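Local structure of transmembrane oligosaccharyl transferase (Archaeoglobus fulgidus, 3WAJ) at residues 240-243 with 244-247; 275-278 with 279-282; 627-630 with 631-634; 766-769 with 770-774. The protein is an archaeal membrane protein of the STT3/AglB oligosaccharyl transferase family, with a multi-helix N-terminal membrane part and a globular C-terminal part. One frame throughout, in Å; residues are numbered along the deposited sequence.

The four contacts are all local and follow one another along the chain without touching. Contacts 1 and 2 lie in the helical STT3 N-terminal region. Each stands at the start of a long helix, 243-261 and 278-303, which succeed each other in sequence. Their centres are about 29 Å apart. Contact 3 joins helix 619-627 to the short helix 630-633. Contact 4 leads into strand 771-776, which lies beside strand 605-611 in a mixed sheet. The centres of contacts 3 and 4 are about 27 Å apart. Contacts 1 and 4 are about 66 Å apart, centre to centre, on opposite sides of the chain's centre. Three of the four therefore mark helix starts, and the last marks a strand start.

Contact 1 of 4, residues 240-243 with 244-247; sequences NADR and KNLS
Leu246 N donates to Asp242 O at 2.8 Å, nearly straight at 169°, and Ser247 N donates to Arg243 O at 3.1 Å, as the chain passes from an inverse gamma turn centred on Asp242 into helix 243-261. Asp242 is the N-cap. Its CG stands anti to the backbone N (chi1 178°), which carries the carboxylate over to Asn245. Asn245 ND2 donates to Asp242 OD2. The modelled length, 2.5 Å, is very short, and its exact value is doubtful. The two flat groups are nearly perpendicular, with planes 83° apart. The loop at Gly186 joins the same pair: its O receives a bond from Asn245 ND2, and its N gives a weak one to Asp242 OD2. Ser247 OG, beside its own backbone N, lies 2.5 Å from Arg243 O, a length equally doubtful. The amide and probably the hydroxyl of Ser247 both bind this carbonyl. The Arg243 chain bends at chi3 and brings one guanidinium face over Ala241 O. Its NH1 forms a salt bridge with Glu298 of helix 278-303. The carboxylate of Asp242 sits at the positive end of the helix dipole, which probably favours its charged form, and the Asn245 amide ties it to the first turn.

Contact 2 of 4, residues 275-278 with 279-282; sequences FYSP and FQLL
Ser277 and Gln280 form a capping box at the start of helix 278-303. Ser277 is the N-cap, and its OG lies between backbone N and carbonyl carbon (chi1 73°). From there it accepts a weak bond from Phe279 N at 3.4 Å. Gln280 answers with a weak bond in the other direction, from Ser277 N to Gln280 OE1 at 3.3 Å. The Gln280 chain leaves beside its own N and then bends sharply (chi2 93°), folding the amide back toward Phe275 and Ser277. Ser277 OG and Gln280 OE1 come within 2.7 Å. Ser272 N also bonds to the serine hydroxyl. The other end of the amide reaches further back: Gln280 NE2 donates to Phe275 O and also bonds Gly216 O. These partners at both ends fix the rotation of the amide. The aromatic groups lead elsewhere. The Phe279 ring swings out from the cap and meets Phe219 edge-to-face, while Phe275 stacks with Tyr268. Tyr276 OH bonds Val212 O. The first helical turn closes with Leu282 N to Pro278 O at 2.9 Å. The Gln280 NE2 bond to Phe275 O is 2.8 Å long, with Phe275 O lying 20° out of the Gln280 amide plane.

Contact 3 of 4, residues 627-630 with 631-634; sequences EGDL and PLAE
Asp629 and Leu632 meet in an N-cap contact at the surface, where the chain turns from helix 619-627 into the short helix 630-633. Gly628 makes the turn with a positive phi of 110°, and Asp629 follows as the N-cap. Its CG sits between backbone N and carbonyl carbon (chi1 63°), so the carboxylate hangs over the start of the helix. Asp629 OD1 accepts from Leu632 N at 2.9 Å, with the N-H almost straight at 168°. Pro631 has no N-H to offer, but its ring lies across the carboxylate, with CD 3.2 Å from Asp629 OD1. The Leu632 side chain crosses the carboxylate at a slant, and its CD1 is 3.4 Å from Asp629 OD2. Glu627 CB also packs on Leu632 CB at 3.7 Å. Glu627 bends at chi2, and its OE2 forms a salt bridge with Lys577 and a hydrogen bond with Tyr636 OH. Leu630 CB touches Pro631 CD at 3.5 Å. Ala633 rests on Ala623 and Val624 of the preceding helix. One carboxylate oxygen thus caps the amide after the proline, and the carboxylate probably gains some stabilisation from the Leu632 N-H that it caps.

Contact 4 of 4, residues 766-769 with 770-774; sequences APSG and YVKIF
Lys772 reaches back along the chain and sets its ammonium beside Ser768. Lys772 NZ gives a weak hydrogen bond to Ser768 OG at 3.0 Å. The last methylene comes with it, and Lys772 CE lies 3.2 Å from Ser768 OG. The nitrogen also passes Ser768 CB at 3.4 Å. The lysine chain leaves beside its own backbone N (chi1 -68°) and is extended from there, so it spans the bend at Gly769-Tyr770. Lys772 CE runs 3.5 Å from Gly769 O on the way. The serine hydroxyl stands between its backbone N and carbonyl carbon (chi1 72°), near the ammonium. The bend leads into strand 771-776 of a mixed five-stranded sheet. In this sheet the strand lies between 605-611 and 693-698, antiparallel to both. Val771 points away from the bend and packs on Trp503 and Ala506 of helix 501-513, while Lys772 points back toward it. Lys772 NZ has stronger partners further out: a salt bridge with Asp686 and a hydrogen bond to His683 O. The charge is buried, so Asp686 probably helps to keep the amine protonated. Ser768 OG in turn has its stronger partner in Glu744 OE1 of helix 740-755, to which it is hydrogen-bonded. Gly769 is held from both ends, its N bonded to Glu698 OE1 and its O weakly to His683 NE2. Beyond the bend, Val771 N bonds Ser699 OG, and the backbone of Lys772 pairs with Ser610.

Contact 1 of 4, residues 240-243 with 244-247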
loop_
_atom_site.group_PDB
_atom_site.type_symbol
_atom_site.label_atom_id
_atom_site.label_comp_id
_atom_site.label_asym_id
_atom_site.label_seq_id
_atom_site.Cartn_x
_atom_site.Cartn_y
_atom_site.Cartn_z
ATOM N N ASN A 240 -25.783 34.230 12.125
ATOM C CA ASN A 240 -27.064 33.725 12.606
ATOM C C ASN A 240 -27.172 32.212 12.393
ATOM O O ASN A 240 -26.595 31.672 11.444
ATOM C CB ASN A 240 -28.234 34.445 11.923
ATOM C CG ASN A 240 -28.186 35.962 12.097
ATOM O OD1 ASN A 240 -27.626 36.479 13.072
ATOM N ND2 ASN A 240 -28.779 36.682 11.144
ATOM N N ALA A 241 -27.898 31.541 13.284
ATOM C CA ALA A 241 -28.177 30.116 13.176
ATOM C C ALA A 241 -29.150 29.753 14.271
ATOM O O ALA A 241 -29.052 30.285 15.377
ATOM C CB ALA A 241 -26.896 29.304 13.328
ATOM N N ASP A 242 -30.094 28.862 13.973
ATOM C CA ASP A 242 -30.994 28.353 15.007
ATOM C C ASP A 242 -30.185 27.374 15.876
ATOM O O ASP A 242 -30.282 26.143 15.744
ATOM C CB ASP A 242 -32.238 27.706 14.376
ATOM C CG ASP A 242 -33.198 27.115 15.408
ATOM O OD1 ASP A 242 -33.020 27.334 16.627
ATOM O OD2 ASP A 242 -34.148 26.425 14.981
ATOM N N ARG A 243 -29.380 27.958 16.757
ATOM C CA ARG A 243 -28.417 27.233 17.559
ATOM C C ARG A 243 -29.030 26.114 18.397
ATOM O O ARG A 243 -28.373 25.106 18.645
ATOM C CB ARG A 243 -27.657 28.214 18.451
ATOM C CG ARG A 243 -26.586 29.019 17.729
ATOM C CD ARG A 243 -26.007 30.098 18.645
ATOM N NE ARG A 243 -26.228 31.430 18.083
ATOM C CZ ARG A 243 -27.165 32.280 18.489
ATOM N NH1 ARG A 243 -27.967 31.963 19.491
ATOM N NH2 ARG A 243 -27.284 33.458 17.899
ATOM N N LYS A 244 -30.275 26.278 18.838
ATOM C CA LYS A 244 -30.922 25.198 19.590
ATOM C C LYS A 244 -31.188 23.966 18.717
ATOM O O LYS A 244 -30.924 22.832 19.132
ATOM C CB LYS A 244 -32.197 25.659 20.302
ATOM C CG LYS A 244 -31.926 26.252 21.680
ATOM C CD LYS A 244 -33.152 26.242 22.583
ATOM C CE LYS A 244 -34.309 27.027 21.981
ATOM N NZ LYS A 244 -35.576 26.745 22.723
ATOM N N ASN A 245 -31.697 24.192 17.510
ATOM C CA ASN A 245 -31.903 23.096 16.575
ATOM C C ASN A 245 -30.592 22.568 15.966
ATOM O O ASN A 245 -30.456 21.360 15.750
ATOM C CB ASN A 245 -32.949 23.459 15.495
ATOM C CG ASN A 245 -34.386 23.298 15.990
ATOM O OD1 ASN A 245 -34.755 22.265 16.561
ATOM N ND2 ASN A 245 -35.204 24.328 15.777
ATOM N N LEU A 246 -29.635 23.460 15.706
ATOM C CA LEU A 246 -28.308 23.053 15.230
ATOM C C LEU A 246 -27.724 22.036 16.203
ATOM O O LEU A 246 -27.140 21.030 15.799
ATOM C CB LEU A 246 -27.365 24.255 15.121
ATOM C CG LEU A 246 -25.877 23.916 15.008
ATOM C CD1 LEU A 246 -25.599 23.233 13.681
ATOM C CD2 LEU A 246 -24.996 25.137 15.163
ATOM N N SER A 247 -27.915 22.309 17.489
ATOM C CA SER A 247 -27.441 21.444 18.554
ATOM C C SER A 247 -28.243 20.150 18.663
ATOM O O SER A 247 -27.660 19.068 18.799
ATOM C CB SER A 247 -27.481 22.188 19.887
ATOM O OG SER A 247 -26.873 23.454 19.759
#

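Contact 2 of 4, residues 275-278 with 279-282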
loop_
_atom_site.group_PDB
_atom_site.type_symbol
_atom_site.label_atom_id
_atom_site.label_comp_id
_atom_site.label_asym_id
_atom_site.label_seq_id
_atom_site.Cartn_x
_atom_site.Cartn_y
_atom_site.Cartn_z
ATOM N N PHE A 275 -7.806 0.714 14.592
ATOM C CA PHE A 275 -8.556 -0.516 14.828
ATOM C C PHE A 275 -9.937 -0.270 15.458
ATOM O O PHE A 275 -10.195 0.797 16.037
ATOM C CB PHE A 275 -7.731 -1.455 15.705
ATOM C CG PHE A 275 -6.414 -1.860 15.082
ATOM C CD1 PHE A 275 -6.377 -2.831 14.076
ATOM C CD2 PHE A 275 -5.217 -1.260 15.481
ATOM C CE1 PHE A 275 -5.162 -3.219 13.480
ATOM C CE2 PHE A 275 -3.992 -1.640 14.889
ATOM C CZ PHE A 275 -3.968 -2.624 13.883
ATOM N N TYR A 276 -10.821 -1.261 15.354
ATOM C CA TYR A 276 -12.203 -1.093 15.807
ATOM C C TYR A 276 -12.379 -1.288 17.318
ATOM O O TYR A 276 -12.606 -2.395 17.810
ATOM C CB TYR A 276 -13.169 -1.912 14.931
ATOM C CG TYR A 276 -13.344 -1.200 13.617
ATOM C CD1 TYR A 276 -14.358 -0.258 13.445
ATOM C CD2 TYR A 276 -12.431 -1.381 12.581
ATOM C CE1 TYR A 276 -14.495 0.447 12.260
ATOM C CE2 TYR A 276 -12.553 -0.676 11.388
ATOM C CZ TYR A 276 -13.584 0.235 11.233
ATOM O OH TYR A 276 -13.706 0.930 10.049
ATOM N N SER A 277 -12.261 -0.167 18.031
ATOM C CA SER A 277 -12.102 -0.155 19.476
ATOM C C SER A 277 -13.188 0.698 20.116
ATOM O O SER A 277 -13.949 1.370 19.414
ATOM C CB SER A 277 -10.710 0.368 19.853
ATOM O OG SER A 277 -10.594 1.759 19.659
ATOM N N PRO A 278 -13.300 0.652 21.453
ATOM C CA PRO A 278 -14.375 1.507 21.971
ATOM C C PRO A 278 -13.989 2.990 22.060
ATOM O O PRO A 278 -14.841 3.810 22.411
ATOM C CB PRO A 278 -14.684 0.906 23.351
ATOM C CG PRO A 278 -13.433 0.194 23.752
ATOM C CD PRO A 278 -12.753 -0.264 22.479
ATOM N N PHE A 279 -12.745 3.328 21.729
ATOM C CA PHE A 279 -12.342 4.730 21.636
ATOM C C PHE A 279 -13.276 5.517 20.708
ATOM O O PHE A 279 -13.765 6.600 21.052
ATOM C CB PHE A 279 -10.906 4.862 21.121
ATOM C CG PHE A 279 -10.485 6.291 20.904
ATOM C CD1 PHE A 279 -10.321 6.794 19.625
ATOM C CD2 PHE A 279 -10.288 7.147 21.991
ATOM C CE1 PHE A 279 -9.945 8.124 19.417
ATOM C CE2 PHE A 279 -9.917 8.477 21.792
ATOM C CZ PHE A 279 -9.750 8.967 20.507
ATOM N N GLN A 280 -13.512 4.964 19.524
ATOM C CA GLN A 280 -14.338 5.632 18.531
ATOM C C GLN A 280 -15.770 5.834 19.046
ATOM O O GLN A 280 -16.354 6.906 18.848
ATOM C CB GLN A 280 -14.284 4.894 17.178
ATOM C CG GLN A 280 -12.919 4.959 16.472
ATOM C CD GLN A 280 -11.990 3.770 16.776
ATOM O OE1 GLN A 280 -12.050 3.150 17.851
ATOM N NE2 GLN A 280 -11.114 3.461 15.819
ATOM N N LEU A 281 -16.306 4.813 19.731
ATOM C CA LEU A 281 -17.612 4.873 20.398
ATOM C C LEU A 281 -17.671 6.009 21.428
ATOM O O LEU A 281 -18.662 6.737 21.513
ATOM C CB LEU A 281 -17.916 3.536 21.091
ATOM C CG LEU A 281 -19.238 3.393 21.864
ATOM C CD1 LEU A 281 -20.451 3.520 20.942
ATOM C CD2 LEU A 281 -19.316 2.076 22.639
ATOM N N LEU A 282 -16.606 6.146 22.214
ATOM C CA LEU A 282 -16.498 7.232 23.177
ATOM C C LEU A 282 -16.555 8.565 22.449
ATOM O O LEU A 282 -17.234 9.492 22.899
ATOM C CB LEU A 282 -15.194 7.121 23.965
ATOM C CG LEU A 282 -15.243 6.529 25.375
ATOM C CD1 LEU A 282 -16.272 5.416 25.498
ATOM C CD2 LEU A 282 -13.860 6.021 25.762
#

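Contact 3 of 4, residues 627-630 with 631-634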
loop_
_atom_site.group_PDB
_atom_site.type_symbol
_atom_site.label_atom_id
_atom_site.label_comp_id
_atom_site.label_asym_id
_atom_site.label_seq_id
_atom_site.Cartn_x
_atom_site.Cartn_y
_atom_site.Cartn_z
ATOM N N GLU A 627 19.007 -1.165 9.081
ATOM C CA GLU A 627 20.070 -0.434 9.765
ATOM C C GLU A 627 19.567 0.644 10.717
ATOM O O GLU A 627 20.220 0.929 11.714
ATOM C CB GLU A 627 21.039 0.194 8.755
ATOM C CG GLU A 627 21.721 -0.800 7.827
ATOM C CD GLU A 627 22.677 -1.723 8.551
ATOM O OE1 GLU A 627 23.099 -1.370 9.666
ATOM O OE2 GLU A 627 23.015 -2.797 7.996
ATOM N N GLY A 628 18.426 1.252 10.403
ATOM C CA GLY A 628 17.868 2.293 11.250
ATOM C C GLY A 628 17.912 3.702 10.671
ATOM O O GLY A 628 17.186 4.588 11.131
ATOM N N ASP A 629 18.758 3.926 9.672
ATOM C CA ASP A 629 18.841 5.241 9.042
ATOM C C ASP A 629 19.456 5.207 7.649
ATOM O O ASP A 629 19.913 4.161 7.184
ATOM C CB ASP A 629 19.604 6.241 9.932
ATOM C CG ASP A 629 21.066 5.853 10.163
ATOM O OD1 ASP A 629 21.728 5.305 9.252
ATOM O OD2 ASP A 629 21.561 6.115 11.278
ATOM N N LEU A 630 19.496 6.367 7.003
ATOM C CA LEU A 630 20.032 6.461 5.654
ATOM C C LEU A 630 21.562 6.334 5.544
ATOM O O LEU A 630 22.050 5.652 4.634
ATOM C CB LEU A 630 19.527 7.735 4.990
ATOM C CG LEU A 630 18.034 7.918 5.226
ATOM C CD1 LEU A 630 17.654 9.381 5.060
ATOM C CD2 LEU A 630 17.214 7.034 4.293
ATOM N N PRO A 631 22.329 6.986 6.447
ATOM C CA PRO A 631 23.786 6.893 6.244
ATOM C C PRO A 631 24.360 5.474 6.381
ATOM O O PRO A 631 25.259 5.109 5.631
ATOM C CB PRO A 631 24.354 7.828 7.322
ATOM C CG PRO A 631 23.232 8.780 7.633
ATOM C CD PRO A 631 21.984 7.954 7.508
ATOM N N LEU A 632 23.845 4.679 7.310
ATOM C CA LEU A 632 24.310 3.299 7.450
ATOM C C LEU A 632 23.993 2.456 6.210
ATOM O O LEU A 632 24.811 1.644 5.777
ATOM C CB LEU A 632 23.732 2.671 8.717
ATOM C CG LEU A 632 24.206 3.425 9.958
ATOM C CD1 LEU A 632 23.320 3.172 11.176
ATOM C CD2 LEU A 632 25.662 3.078 10.249
ATOM N N ALA A 633 22.819 2.669 5.625
ATOM C CA ALA A 633 22.450 1.967 4.399
ATOM C C ALA A 633 23.410 2.285 3.245
ATOM O O ALA A 633 23.574 1.481 2.314
ATOM C CB ALA A 633 21.012 2.287 4.011
ATOM N N GLU A 634 24.050 3.448 3.306
ATOM C CA GLU A 634 24.920 3.878 2.218
ATOM C C GLU A 634 26.192 3.037 2.054
ATOM O O GLU A 634 26.889 3.143 1.046
ATOM C CB GLU A 634 25.228 5.373 2.328
ATOM C CG GLU A 634 24.058 6.259 1.876
ATOM C CD GLU A 634 23.885 6.286 0.356
ATOM O OE1 GLU A 634 24.815 5.856 -0.361
ATOM O OE2 GLU A 634 22.821 6.741 -0.127
#

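Contact 4 of 4, residues 766-769 with 770-774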
loop_
_atom_site.group_PDB
_atom_site.type_symbol
_atom_site.label_atom_id
_atom_site.label_comp_id
_atom_site.label_asym_id
_atom_site.label_seq_id
_atom_site.Cartn_x
_atom_site.Cartn_y
_atom_site.Cartn_z
ATOM N N ALA A 766 24.301 -12.286 -17.275
ATOM C CA ALA A 766 23.052 -12.668 -17.937
ATOM C C ALA A 766 21.858 -12.261 -17.090
ATOM O O ALA A 766 21.965 -12.201 -15.860
ATOM C CB ALA A 766 23.017 -14.169 -18.176
ATOM N N PRO A 767 20.708 -12.003 -17.739
ATOM C CA PRO A 767 19.536 -11.676 -16.930
ATOM C C PRO A 767 18.950 -12.967 -16.350
ATOM O O PRO A 767 19.530 -14.026 -16.553
ATOM C CB PRO A 767 18.575 -11.040 -17.945
ATOM C CG PRO A 767 18.891 -11.722 -19.244
ATOM C CD PRO A 767 20.414 -11.980 -19.189
ATOM N N SER A 768 17.832 -12.879 -15.638
ATOM C CA SER A 768 17.273 -14.029 -14.928
ATOM C C SER A 768 15.808 -13.722 -14.638
ATOM O O SER A 768 15.311 -12.630 -14.971
ATOM C CB SER A 768 18.024 -14.256 -13.624
ATOM O OG SER A 768 17.696 -13.230 -12.684
ATOM N N GLY A 769 15.116 -14.667 -14.012
ATOM C CA GLY A 769 13.697 -14.490 -13.753
ATOM C C GLY A 769 13.411 -13.307 -12.839
ATOM O O GLY A 769 14.124 -13.073 -11.835
ATOM N N TYR A 770 12.354 -12.572 -13.180
ATOM C CA TYR A 770 11.864 -11.455 -12.365
ATOM C C TYR A 770 11.583 -11.913 -10.929
ATOM O O TYR A 770 11.972 -11.248 -9.964
ATOM C CB TYR A 770 10.577 -10.907 -12.985
ATOM C CG TYR A 770 10.155 -9.532 -12.511
ATOM C CD1 TYR A 770 10.189 -8.447 -13.372
ATOM C CD2 TYR A 770 9.680 -9.320 -11.213
ATOM C CE1 TYR A 770 9.777 -7.187 -12.959
ATOM C CE2 TYR A 770 9.274 -8.057 -10.794
ATOM C CZ TYR A 770 9.333 -7.000 -11.674
ATOM O OH TYR A 770 8.946 -5.748 -11.282
ATOM N N VAL A 771 10.898 -13.046 -10.801
ATOM C CA VAL A 771 10.564 -13.597 -9.490
ATOM C C VAL A 771 11.240 -14.947 -9.312
ATOM O O VAL A 771 11.201 -15.778 -10.213
ATOM C CB VAL A 771 9.046 -13.773 -9.320
ATOM C CG1 VAL A 771 8.727 -14.259 -7.903
ATOM C CG2 VAL A 771 8.329 -12.468 -9.592
ATOM N N LYS A 772 11.868 -15.154 -8.157
ATOM C CA LYS A 772 12.501 -16.434 -7.836
ATOM C C LYS A 772 12.010 -16.960 -6.492
ATOM O O LYS A 772 11.834 -16.193 -5.551
ATOM C CB LYS A 772 14.029 -16.310 -7.838
ATOM C CG LYS A 772 14.614 -16.049 -9.208
ATOM C CD LYS A 772 16.089 -15.729 -9.082
ATOM C CE LYS A 772 16.605 -15.009 -10.310
ATOM N NZ LYS A 772 18.082 -15.010 -10.306
ATOM N N ILE A 773 11.787 -18.267 -6.416
ATOM C CA ILE A 773 11.360 -18.901 -5.177
ATOM C C ILE A 773 12.419 -19.890 -4.691
ATOM O O ILE A 773 12.902 -20.731 -5.448
ATOM C CB ILE A 773 10.034 -19.639 -5.375
ATOM C CG1 ILE A 773 8.961 -18.663 -5.839
ATOM C CG2 ILE A 773 9.580 -20.334 -4.100
ATOM C CD1 ILE A 773 7.641 -19.344 -6.187
ATOM N N PHE A 774 12.771 -19.801 -3.421
ATOM C CA PHE A 774 13.717 -20.732 -2.832
ATOM C C PHE A 774 13.064 -21.502 -1.681
ATOM O O PHE A 774 12.130 -21.006 -1.035
ATOM C CB PHE A 774 14.934 -19.973 -2.312
ATOM C CG PHE A 774 15.656 -19.190 -3.374
ATOM C CD1 PHE A 774 16.811 -19.700 -3.964
ATOM C CD2 PHE A 774 15.184 -17.944 -3.788
ATOM C CE1 PHE A 774 17.492 -18.988 -4.963
ATOM C CE2 PHE A 774 15.864 -17.218 -4.785
ATOM C CZ PHE A 774 17.021 -17.749 -5.371
#